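Local coordinates for protein (R)-specific enoyl-CoA hydratase (Aeromonas punctata, PDB 1IQ6) that catalyses the hydration of short-chain trans-2-enoyl-CoA (four to six carbons) to the corresponding (3R)-3-hydroxyacyl-CoA in polyhydroxyalkanoate biosynthesis, at residues 15-20 with 91-96; 76-81 with 128-133. One frame throughout, in Å; residues are numbered along the deposited sequence.

Overall arrangement
Both contacts join neighbouring strands of the single antiparallel sheet of this hot-dog fold, on opposite sides of the chain's centre and about 23 Å apart between centres. Interaction 1 pairs the outermost strand 11-17 with strand 93-103 and lies mostly at the surface; interaction 2 pairs the other outermost strand within the chain, 76-84, with strand 123-132 and is partly buried. The chemistry follows the place. At 15-20 with 91-96 direct backbone pairing lapses and a water takes its place, while an arginine reaches across. At 76-81 with 128-133 pairing continues past a beta bulge, and strand 76-84 also pairs with the second subunit, which both contacts touch.

Interaction 1 (15-20 with 91-96); sequences SKRFGA and GDEVTA
Strands 15-17 and 93-96 run antiparallel at an edge of the hot-dog sheet, with their axes 4.6 Å apart at closest approach. Lys-16 and Val-94 form a hydrogen-bonded pair, Lys-16 N to Val-94 O at 3.0 Å and Val-94 N to Lys-16 O at 2.9 Å. Beyond it direct pairing lapses: one water takes the N-H of Phe-18 and lies within hydrogen-bonding distance of the carbonyls of Lys-16 and Asp-92. Pairing resumes where Gly-91 N donates to Phe-18 O at 2.8 Å; the positive phi of Gly-91 (98°) suits glycine.

Arg-17, Glu-93, Ser-15 and Thr-95 occupy the more exposed face, where Ser-15 OG and Thr-95 OG1 share a hydrogen bond of 3.1 Å. The extended Arg-17 chain lays its guanidinium across Glu-93, whose CB sits 3.8 Å above the centre of that plane, so the aliphatic part of the glutamate supports the flat cation. Glu-93 OE1 is too far from Arg-17 NE for a salt bridge, and a water links the two instead. On the other face, Val-94 packs on Leu-61 of helix 55-68, and Lys-16 NZ forms a salt bridge with Glu-31 of the second subunit and a hydrogen bond to Leu-29 O of that subunit. Just past the strand, Phe-18 is buried against Leu-57 and Leu-61.

In the guanidinium plane, Arg-17 NH2 donates to Gly-91 O at 2.9 Å, and NH2 lies in the plane of that carbonyl.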
loop_
_atom_site.group_PDB
_atom_site.type_symbol
_atom_site.label_atom_id
_atom_site.label_comp_id
_atom_site.label_asym_id
_atom_site.label_seq_id
_atom_site.Cartn_x
_atom_site.Cartn_y
_atom_site.Cartn_z
ATOM N N SER B 15 -12.779 -9.592 -6.117
ATOM C CA SER B 15 -13.648 -8.522 -5.667
ATOM C C SER B 15 -13.735 -8.602 -4.157
ATOM O O SER B 15 -13.597 -9.679 -3.573
ATOM C CB SER B 15 -15.043 -8.654 -6.282
ATOM O OG SER B 15 -14.991 -8.471 -7.688
ATOM N N LYS B 16 -13.956 -7.458 -3.527
ATOM C CA LYS B 16 -14.049 -7.423 -2.081
ATOM C C LYS B 16 -14.751 -6.173 -1.592
ATOM O O LYS B 16 -14.703 -5.134 -2.240
ATOM C CB LYS B 16 -12.649 -7.486 -1.471
ATOM C CG LYS B 16 -12.662 -7.543 0.038
ATOM C CD LYS B 16 -11.302 -7.901 0.596
ATOM C CE LYS B 16 -11.391 -8.073 2.099
ATOM N NZ LYS B 16 -10.136 -8.614 2.678
ATOM N N ARG B 17 -15.406 -6.289 -0.441
ATOM C CA ARG B 17 -16.099 -5.168 0.172
ATOM C C ARG B 17 -15.377 -4.792 1.457
ATOM O O ARG B 17 -15.220 -5.625 2.352
ATOM C CB ARG B 17 -17.546 -5.541 0.512
ATOM C CG ARG B 17 -18.496 -5.581 -0.662
ATOM C CD ARG B 17 -19.901 -5.987 -0.207
ATOM N NE ARG B 17 -20.823 -6.093 -1.335
ATOM C CZ ARG B 17 -21.429 -5.061 -1.912
ATOM N NH1 ARG B 17 -22.242 -5.263 -2.939
ATOM N NH2 ARG B 17 -21.244 -3.830 -1.451
ATOM N N PHE B 18 -14.919 -3.551 1.546
ATOM C CA PHE B 18 -14.259 -3.098 2.760
ATOM C C PHE B 18 -15.292 -2.299 3.533
ATOM O O PHE B 18 -15.646 -1.187 3.139
ATOM C CB PHE B 18 -13.054 -2.210 2.446
ATOM C CG PHE B 18 -11.884 -2.954 1.866
ATOM C CD1 PHE B 18 -11.443 -2.676 0.577
ATOM C CD2 PHE B 18 -11.209 -3.913 2.614
ATOM C CE1 PHE B 18 -10.340 -3.342 0.040
ATOM C CE2 PHE B 18 -10.107 -4.584 2.085
ATOM C CZ PHE B 18 -9.673 -4.293 0.793
ATOM N N GLY B 19 -15.786 -2.891 4.615
ATOM C CA GLY B 19 -16.779 -2.231 5.440
ATOM C C GLY B 19 -16.117 -1.546 6.616
ATOM O O GLY B 19 -14.890 -1.508 6.711
ATOM N N ALA B 20 -16.930 -1.023 7.526
ATOM C CA ALA B 20 -16.423 -0.320 8.698
ATOM C C ALA B 20 -15.378 -1.087 9.508
ATOM O O ALA B 20 -14.381 -0.510 9.945
ATOM C CB ALA B 20 -17.591 0.068 9.606
ATOM N N GLY B 91 -18.116 0.118 2.615
ATOM C CA GLY B 91 -19.215 -0.805 2.421
ATOM C C GLY B 91 -19.430 -1.206 0.976
ATOM O O GLY B 91 -20.046 -2.234 0.706
ATOM N N ASP B 92 -18.923 -0.405 0.043
ATOM C CA ASP B 92 -19.084 -0.714 -1.372
ATOM C C ASP B 92 -18.059 -1.738 -1.828
ATOM O O ASP B 92 -16.987 -1.868 -1.239
ATOM C CB ASP B 92 -18.955 0.555 -2.219
ATOM C CG ASP B 92 -20.163 1.464 -2.097
ATOM O OD1 ASP B 92 -20.124 2.585 -2.644
ATOM O OD2 ASP B 92 -21.159 1.055 -1.460
ATOM N N GLU B 93 -18.405 -2.477 -2.874
ATOM C CA GLU B 93 -17.508 -3.490 -3.414
ATOM C C GLU B 93 -16.564 -2.883 -4.446
ATOM O O GLU B 93 -16.877 -1.872 -5.073
ATOM C CB GLU B 93 -18.330 -4.614 -4.058
ATOM C CG GLU B 93 -17.514 -5.679 -4.771
ATOM C CD GLU B 93 -18.386 -6.743 -5.414
ATOM O OE1 GLU B 93 -18.717 -7.741 -4.740
ATOM O OE2 GLU B 93 -18.753 -6.572 -6.595
ATOM N N VAL B 94 -15.388 -3.487 -4.578
ATOM C CA VAL B 94 -14.413 -3.066 -5.577
ATOM C C VAL B 94 -13.887 -4.320 -6.256
ATOM O O VAL B 94 -14.046 -5.433 -5.749
ATOM C CB VAL B 94 -13.196 -2.325 -4.970
ATOM C CG1 VAL B 94 -13.657 -1.077 -4.248
ATOM C CG2 VAL B 94 -12.417 -3.251 -4.046
ATOM N N THR B 95 -13.270 -4.132 -7.414
ATOM C CA THR B 95 -12.683 -5.240 -8.147
ATOM C C THR B 95 -11.225 -4.871 -8.418
ATOM O O THR B 95 -10.943 -3.795 -8.946
ATOM C CB THR B 95 -13.416 -5.486 -9.484
ATOM O OG1 THR B 95 -14.785 -5.830 -9.221
ATOM C CG2 THR B 95 -12.757 -6.630 -10.254
ATOM N N ALA B 96 -10.313 -5.746 -8.008
ATOM C CA ALA B 96 -8.885 -5.531 -8.217
ATOM C C ALA B 96 -8.511 -6.380 -9.425
ATOM O O ALA B 96 -8.934 -7.533 -9.530
ATOM C CB ALA B 96 -8.099 -5.969 -6.988
HETATM O O HOH W 1 -14.285 -2.398 -1.126
HETATM O O HOH W 2 -23.186 -1.076 -1.819
HETATM O O HOH W 3 -20.523 -8.541 -2.201
HETATM O O HOH W 4 -15.343 -0.693 0.417
#

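Interaction 2 (76-81 with 128-133); sequences IYLGQS and EAVVKL
Tyr-77 brings CD2 and CE2 of its ring against strand 128-132, CD2 lying 4.1 Å from Val-131 CG1 and CE2 4.0 Å from Ala-129 CB. The small alanine and the compact valine let the ring come close, and it is also packed against Phe-62 and Leu-66 of helix 55-68, the central helix of the hot-dog fold. At its far end Tyr-77 OH donates to Gln-80 OE1 at 2.6 Å. The Gln-80 chain bends at its second torsion (chi2 72°), which folds the amide back over Ala-129; NE2 then donates to Ser-81 O from above that carbonyl's plane and also bonds Thr-114 OG1.

The two strands are antiparallel, interrupted by a classic beta bulge: Leu-78 and Gly-79 both face Val-130, whose carbonyl oxygen accepts from Leu-78 N at 2.8 Å and from Gly-79 N at 3.0 Å. The Leu-78 side chain crosses that of Val-130 at about a right angle, its CB 4.1 Å from Val-130 CG1, while its branches reach Lys-132. Ile-76 and Lys-132 run side by side, the methylenes of the lysine matching the isoleucine.

At the other end Ser-81 OG accepts from Glu-128 N at 2.8 Å, supplementing a weak bond from the same N-H to Ser-81 O. With chi1 at 63°, OG stands between the backbone N and carbonyl carbon; a water joins it to Glu-128 OE1.

Residues 79-81 pair with a strand of the second subunit, and Tyr-77 meets its Phe-84. Bonded at both ends, the buried Gln-80 amide probably has its rotation fixed within an otherwise largely apolar face turned to helix 55-68.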
loop_
_atom_site.group_PDB
_atom_site.type_symbol
_atom_site.label_atom_id
_atom_site.label_comp_id
_atom_site.label_asym_id
_atom_site.label_seq_id
_atom_site.Cartn_x
_atom_site.Cartn_y
_atom_site.Cartn_z
ATOM N N ILE B 76 7.925 -12.032 -5.224
ATOM C CA ILE B 76 8.484 -11.037 -4.323
ATOM C C ILE B 76 8.275 -9.636 -4.903
ATOM O O ILE B 76 8.628 -9.367 -6.047
ATOM C CB ILE B 76 9.992 -11.281 -4.090
ATOM C CG1 ILE B 76 10.194 -12.626 -3.385
ATOM C CG2 ILE B 76 10.581 -10.148 -3.265
ATOM C CD1 ILE B 76 11.648 -12.997 -3.166
ATOM N N TYR B 77 7.683 -8.758 -4.101
ATOM C CA TYR B 77 7.407 -7.378 -4.492
ATOM C C TYR B 77 8.695 -6.571 -4.642
ATOM O O TYR B 77 9.504 -6.510 -3.718
ATOM C CB TYR B 77 6.541 -6.720 -3.416
ATOM C CG TYR B 77 5.218 -6.134 -3.869
ATOM C CD1 TYR B 77 4.125 -6.139 -3.006
ATOM C CD2 TYR B 77 5.072 -5.518 -5.115
ATOM C CE1 TYR B 77 2.923 -5.547 -3.357
ATOM C CE2 TYR B 77 3.858 -4.914 -5.480
ATOM C CZ TYR B 77 2.790 -4.937 -4.586
ATOM O OH TYR B 77 1.586 -4.350 -4.900
ATOM N N LEU B 78 8.887 -5.953 -5.803
ATOM C CA LEU B 78 10.064 -5.119 -6.025
ATOM C C LEU B 78 9.642 -3.649 -6.091
ATOM O O LEU B 78 10.376 -2.760 -5.663
ATOM C CB LEU B 78 10.781 -5.514 -7.322
ATOM C CG LEU B 78 11.388 -6.920 -7.384
ATOM C CD1 LEU B 78 12.120 -7.088 -8.707
ATOM C CD2 LEU B 78 12.351 -7.137 -6.224
ATOM N N GLY B 79 8.450 -3.392 -6.624
ATOM C CA GLY B 79 7.977 -2.025 -6.716
ATOM C C GLY B 79 6.499 -1.929 -7.034
ATOM O O GLY B 79 5.912 -2.859 -7.585
ATOM N N GLN B 80 5.895 -0.802 -6.672
ATOM C CA GLN B 80 4.481 -0.568 -6.938
ATOM C C GLN B 80 4.226 0.921 -7.071
ATOM O O GLN B 80 4.585 1.696 -6.185
ATOM C CB GLN B 80 3.611 -1.127 -5.805
ATOM C CG GLN B 80 2.112 -0.833 -5.956
ATOM C CD GLN B 80 1.445 -1.648 -7.058
ATOM O OE1 GLN B 80 1.414 -2.880 -7.003
ATOM N NE2 GLN B 80 0.898 -0.961 -8.057
ATOM N N SER B 81 3.636 1.329 -8.191
ATOM C CA SER B 81 3.295 2.731 -8.400
ATOM C C SER B 81 1.782 2.819 -8.235
ATOM O O SER B 81 1.053 1.905 -8.636
ATOM C CB SER B 81 3.711 3.202 -9.800
ATOM O OG SER B 81 3.019 2.504 -10.815
ATOM N N GLU B 128 1.387 0.317 -11.621
ATOM C CA GLU B 128 2.113 -0.860 -12.075
ATOM C C GLU B 128 2.922 -1.503 -10.961
ATOM O O GLU B 128 3.509 -0.816 -10.122
ATOM C CB GLU B 128 3.080 -0.487 -13.199
ATOM C CG GLU B 128 2.454 -0.041 -14.495
ATOM C CD GLU B 128 3.509 0.383 -15.499
ATOM O OE1 GLU B 128 4.190 1.397 -15.248
ATOM O OE2 GLU B 128 3.665 -0.303 -16.530
ATOM N N ALA B 129 2.956 -2.828 -10.965
ATOM C CA ALA B 129 3.731 -3.573 -9.992
ATOM C C ALA B 129 4.900 -4.223 -10.720
ATOM O O ALA B 129 4.796 -4.585 -11.895
ATOM C CB ALA B 129 2.873 -4.651 -9.338
ATOM N N VAL B 130 6.020 -4.334 -10.023
ATOM C CA VAL B 130 7.206 -4.991 -10.557
ATOM C C VAL B 130 7.482 -6.075 -9.524
ATOM O O VAL B 130 7.637 -5.779 -8.338
ATOM C CB VAL B 130 8.410 -4.034 -10.640
ATOM C CG1 VAL B 130 9.631 -4.793 -11.150
ATOM C CG2 VAL B 130 8.093 -2.872 -11.576
ATOM N N VAL B 131 7.534 -7.327 -9.967
ATOM C CA VAL B 131 7.747 -8.432 -9.042
ATOM C C VAL B 131 8.753 -9.471 -9.514
ATOM O O VAL B 131 8.874 -9.746 -10.709
ATOM C CB VAL B 131 6.418 -9.173 -8.758
ATOM C CG1 VAL B 131 5.380 -8.202 -8.225
ATOM C CG2 VAL B 131 5.911 -9.834 -10.022
ATOM N N LYS B 132 9.469 -10.042 -8.551
ATOM C CA LYS B 132 10.447 -11.090 -8.823
ATOM C C LYS B 132 9.647 -12.389 -8.895
ATOM O O LYS B 132 8.835 -12.674 -8.013
ATOM C CB LYS B 132 11.473 -11.159 -7.691
ATOM C CG LYS B 132 12.577 -12.185 -7.906
ATOM C CD LYS B 132 13.546 -12.210 -6.733
ATOM C CE LYS B 132 14.239 -10.869 -6.555
ATOM N NZ LYS B 132 15.188 -10.883 -5.407
ATOM N N LEU B 133 9.874 -13.168 -9.945
ATOM C CA LEU B 133 9.143 -14.416 -10.147
ATOM C C LEU B 133 9.429 -15.494 -9.106
ATOM O O LEU B 133 10.519 -15.553 -8.541
ATOM C CB LEU B 133 9.435 -14.962 -11.547
ATOM C CG LEU B 133 9.102 -14.011 -12.701
ATOM C CD1 LEU B 133 9.384 -14.698 -14.029
ATOM C CD2 LEU B 133 7.644 -13.590 -12.616
HETATM O O HOH W 5 3.878 3.352 -13.365
#